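Local coordinates for major capsid protein (Faustovirus, PDB 5J7O) that probably builds the capsid of Faustovirus, a large double-stranded DNA virus, as a double jelly-roll protein found here as a trimer, at residues Thr245-Gly248 and Ser249-Ala253; Leu308-Ser312 and Val313-Tyr317. All coordinates share one frame; numbering follows the deposited sequence.

Contact 1 (Thr245-Gly248 and Ser249-Ala253); sequences TPWG and SPIVA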
loop_
_atom_site.group_PDB
_atom_site.type_symbol
_atom_site.label_atom_id
_atom_site.label_comp_id
_atom_site.label_asym_id
_atom_site.label_seq_id
_atom_site.Cartn_x
_atom_site.Cartn_y
_atom_site.Cartn_z
ATOM N N THR B 245 -7.765 30.373 3.124
ATOM C CA THR B 245 -7.451 29.710 4.381
ATOM C C THR B 245 -8.732 29.431 5.147
ATOM O O THR B 245 -9.721 30.154 4.981
ATOM C CB THR B 245 -6.511 30.572 5.239
ATOM O OG1 THR B 245 -6.291 29.939 6.505
ATOM C CG2 THR B 245 -7.115 31.951 5.464
ATOM N N PRO B 246 -8.754 28.383 5.980
ATOM C CA PRO B 246 -9.866 28.228 6.927
ATOM C C PRO B 246 -9.724 29.092 8.166
ATOM O O PRO B 246 -10.730 29.338 8.846
ATOM C CB PRO B 246 -9.809 26.738 7.290
ATOM C CG PRO B 246 -8.363 26.397 7.152
ATOM C CD PRO B 246 -7.847 27.222 5.998
ATOM N N TRP B 247 -8.517 29.557 8.475
ATOM C CA TRP B 247 -8.299 30.362 9.668
ATOM C C TRP B 247 -8.935 31.737 9.518
ATOM O O TRP B 247 -8.914 32.335 8.438
ATOM C CB TRP B 247 -6.804 30.516 9.943
ATOM C CG TRP B 247 -6.154 29.280 10.473
ATOM C CD1 TRP B 247 -5.381 28.394 9.780
ATOM C CD2 TRP B 247 -6.221 28.788 11.816
ATOM N NE1 TRP B 247 -4.961 27.382 10.609
ATOM C CE2 TRP B 247 -5.464 27.601 11.865
ATOM C CE3 TRP B 247 -6.848 29.238 12.983
ATOM C CZ2 TRP B 247 -5.318 26.858 13.034
ATOM C CZ3 TRP B 247 -6.701 28.500 14.141
ATOM C CH2 TRP B 247 -5.942 27.322 14.159
ATOM N N GLY B 248 -9.501 32.236 10.614
ATOM C CA GLY B 248 -9.996 33.599 10.619
ATOM C C GLY B 248 -8.886 34.593 10.335
ATOM O O GLY B 248 -7.720 34.369 10.663
ATOM N N SER B 249 -9.268 35.710 9.718
ATOM C CA SER B 249 -8.280 36.695 9.290
ATOM C C SER B 249 -7.412 37.283 10.405
ATOM O O SER B 249 -6.245 37.597 10.113
ATOM C CB SER B 249 -8.989 37.822 8.521
ATOM O OG SER B 249 -10.029 38.400 9.287
ATOM N N PRO B 250 -7.879 37.474 11.649
ATOM C CA PRO B 250 -7.008 38.110 12.656
ATOM C C PRO B 250 -5.686 37.397 12.910
ATOM O O PRO B 250 -4.761 38.028 13.432
ATOM C CB PRO B 250 -7.883 38.117 13.916
ATOM C CG PRO B 250 -9.255 38.203 13.395
ATOM C CD PRO B 250 -9.263 37.363 12.151
ATOM N N ILE B 251 -5.558 36.116 12.566
ATOM C CA ILE B 251 -4.329 35.368 12.814
ATOM C C ILE B 251 -3.572 35.051 11.535
ATOM O O ILE B 251 -2.491 34.445 11.598
ATOM C CB ILE B 251 -4.617 34.077 13.609
ATOM C CG1 ILE B 251 -3.397 33.662 14.437
ATOM C CG2 ILE B 251 -5.051 32.952 12.674
ATOM C CD1 ILE B 251 -3.676 32.546 15.423
ATOM N N VAL B 252 -4.080 35.469 10.379
ATOM C CA VAL B 252 -3.527 35.066 9.091
ATOM C C VAL B 252 -2.519 36.102 8.611
ATOM O O VAL B 252 -2.830 37.297 8.529
ATOM C CB VAL B 252 -4.647 34.871 8.056
ATOM C CG1 VAL B 252 -4.061 34.710 6.664
ATOM C CG2 VAL B 252 -5.493 33.664 8.422
ATOM N N ALA B 253 -1.309 35.636 8.286
ATOM C CA ALA B 253 -0.276 36.451 7.640
ATOM C C ALA B 253 0.067 37.691 8.467
ATOM O O ALA B 253 0.056 38.821 7.972
ATOM C CB ALA B 253 -0.693 36.837 6.218
#
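Trp-247 and Val-252 meet across a single 3-10 turn, Ser-249 to Ile-251, set in the long loop between strands 232-240 and 273-280, a worked example of how a loop is given shape by short-range bonds. At the root of the tryptophan, Trp-247 CB touches Val-252 CG2 at 3.7 Å. Ile-251 CG2 lies 4.1 Å from both Trp-247 CB and Trp-247 CE3, approaching the ring obliquely. Further out, Tyr-480 of the second subunit meets the ring edge-to-face and Gln-509 of that subunit packs on it, while Pro-266 of the same chain also touches the side chain; Gln-161 of the third subunit bonds to Trp-247 O. The turn itself is closed by Ile-251 N and Gly-248 O, a weak bond of 3.4 Å that is nevertheless nearly straight (165°). Next along, Val-252 N reaches Ser-249 O at 3.0 Å. An ST turn precedes the 3-10 turn: with OG1 of Thr-245 anti to its own N (chi1 176°), the hydroxyl oxygen accepts from Trp-247 N at 3.0 Å. The same torsion puts CG2 between the backbone N and the carbonyl carbon, from where it meets the valine tip to tip, CG2 of Thr-245 standing 3.8 Å from CG2 of Val-252.

Contact 2 (Leu308-Ser312 and Val313-Tyr317); sequences LAIAS and VSIPY
A type I beta-turn, Ala-311 to Ser-314, leads out of the short strand 310-311, and at its start Ala-311 offers one carbonyl oxygen to Ser-314 and Ile-315. Ser-314 grips that oxygen twice. Ser-314 N lies 3.0 Å from Ala-311 O and well above the carbonyl plane, 63° out of it. Ser-314 OG donates to Ala-311 O at 2.7 Å, from a position tilted just 17° from the plane. The hydroxyl gets there because chi1 of 67° sets OG between the backbone N and the carbonyl carbon, turning it back toward Ala-311, where Ser-314 OG also comes within 3.4 Å of Ala-311 CB. A weak third bond joins Ile-315 N to the same Ala-311 O at 3.4 Å. Strand 310-311 pairs antiparallel with strand 99-109 in a sheet of the double jelly-roll, and the turn carries the chain from that sheet toward strand 320-326 of another. Ile-310 and Ile-315 meet on the buried side, their chains slanting across one another with CG2 of Ile-310 4.0 Å from CD1 of Ile-315; Phe-191 of strand 186-193 touches both. Arg-320 NH1 hydrogen-bonds to both Ser-312 OG and Ile-315 O, bridging the turn from outside.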
loop_
_atom_site.group_PDB
_atom_site.type_symbol
_atom_site.label_atom_id
_atom_site.label_comp_id
_atom_site.label_asym_id
_atom_site.label_seq_id
_atom_site.Cartn_x
_atom_site.Cartn_y
_atom_site.Cartn_z
ATOM N N LEU B 308 2.000 -30.200 -10.838
ATOM C CA LEU B 308 2.077 -31.256 -9.837
ATOM C C LEU B 308 0.712 -31.867 -9.534
ATOM O O LEU B 308 0.478 -32.358 -8.427
ATOM C CB LEU B 308 2.715 -30.717 -8.560
ATOM C CG LEU B 308 3.966 -29.875 -8.805
ATOM C CD1 LEU B 308 4.507 -29.315 -7.501
ATOM C CD2 LEU B 308 5.022 -30.695 -9.529
ATOM N N ALA B 309 -0.198 -31.835 -10.505
ATOM C CA ALA B 309 -1.492 -32.476 -10.330
ATOM C C ALA B 309 -1.309 -33.966 -10.065
ATOM O O ALA B 309 -0.387 -34.604 -10.581
ATOM C CB ALA B 309 -2.367 -32.257 -11.565
ATOM N N ILE B 310 -2.193 -34.518 -9.242
ATOM C CA ILE B 310 -2.082 -35.902 -8.795
ATOM C C ILE B 310 -2.865 -36.798 -9.743
ATOM O O ILE B 310 -4.042 -36.545 -10.023
ATOM C CB ILE B 310 -2.587 -36.053 -7.351
ATOM C CG1 ILE B 310 -1.726 -35.223 -6.398
ATOM C CG2 ILE B 310 -2.592 -37.517 -6.937
ATOM C CD1 ILE B 310 -2.141 -35.340 -4.951
ATOM N N ALA B 311 -2.214 -37.852 -10.232
ATOM C CA ALA B 311 -2.876 -38.807 -11.109
ATOM C C ALA B 311 -4.005 -39.506 -10.367
ATOM O O ALA B 311 -3.790 -40.098 -9.305
ATOM C CB ALA B 311 -1.867 -39.827 -11.635
ATOM N N SER B 312 -5.215 -39.430 -10.930
ATOM C CA SER B 312 -6.377 -40.030 -10.281
ATOM C C SER B 312 -6.208 -41.533 -10.104
ATOM O O SER B 312 -6.771 -42.116 -9.170
ATOM C CB SER B 312 -7.642 -39.728 -11.086
ATOM O OG SER B 312 -8.793 -40.249 -10.446
ATOM N N VAL B 313 -5.434 -42.177 -10.980
ATOM C CA VAL B 313 -5.207 -43.611 -10.843
ATOM C C VAL B 313 -4.224 -43.902 -9.714
ATOM O O VAL B 313 -4.339 -44.930 -9.035
ATOM C CB VAL B 313 -4.725 -44.207 -12.181
ATOM C CG1 VAL B 313 -5.788 -44.033 -13.253
ATOM C CG2 VAL B 313 -3.418 -43.563 -12.619
ATOM N N SER B 314 -3.259 -43.008 -9.480
ATOM C CA SER B 314 -2.186 -43.283 -8.529
ATOM C C SER B 314 -2.638 -43.191 -7.077
ATOM O O SER B 314 -2.017 -43.816 -6.210
ATOM C CB SER B 314 -1.011 -42.333 -8.766
ATOM O OG SER B 314 -1.362 -40.996 -8.461
ATOM N N ILE B 315 -3.679 -42.424 -6.788
ATOM C CA ILE B 315 -4.329 -42.424 -5.486
ATOM C C ILE B 315 -5.779 -42.849 -5.688
ATOM O O ILE B 315 -6.636 -42.032 -6.027
ATOM C CB ILE B 315 -4.230 -41.051 -4.797
ATOM C CG1 ILE B 315 -2.763 -40.718 -4.514
ATOM C CG2 ILE B 315 -5.030 -41.044 -3.501
ATOM C CD1 ILE B 315 -2.560 -39.567 -3.553
ATOM N N PRO B 316 -6.080 -44.135 -5.509
ATOM C CA PRO B 316 -7.394 -44.661 -5.902
ATOM C C PRO B 316 -8.561 -43.991 -5.191
ATOM O O PRO B 316 -8.435 -43.463 -4.083
ATOM C CB PRO B 316 -7.300 -46.143 -5.527
ATOM C CG PRO B 316 -5.849 -46.453 -5.640
ATOM C CD PRO B 316 -5.117 -45.210 -5.218
ATOM N N TYR B 317 -9.711 -44.034 -5.857
ATOM C CA TYR B 317 -10.958 -43.515 -5.317
ATOM C C TYR B 317 -11.493 -44.440 -4.229
ATOM O O TYR B 317 -11.286 -45.656 -4.257
ATOM C CB TYR B 317 -11.976 -43.361 -6.451
ATOM C CG TYR B 317 -13.354 -42.882 -6.050
ATOM C CD1 TYR B 317 -13.524 -41.724 -5.303
ATOM C CD2 TYR B 317 -14.489 -43.571 -6.460
ATOM C CE1 TYR B 317 -14.787 -41.282 -4.952
ATOM C CE2 TYR B 317 -15.753 -43.136 -6.115
ATOM C CZ TYR B 317 -15.896 -41.991 -5.362
ATOM O OH TYR B 317 -17.155 -41.555 -5.017
#

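Contact 1 and contact 2 come in series along the chain, 245-253 closing before 308-317 opens, with strands 273-280 and 293-298 between them. They lie on opposite sides of the chain's centre, their centres 76 Å apart and their nearest atoms about 59 Å apart, so neither touches the other. Contact 1 belongs to a loop reaching between two neighbouring subunits of the trimer; contact 2 belongs to the sheet framework, at the passage from the sheet containing 99-109 to the one containing 320-326. Local turns thus shape two different elements, a loop that contacts both other subunits, consistent with a part in trimer association, and a connection between two sheets.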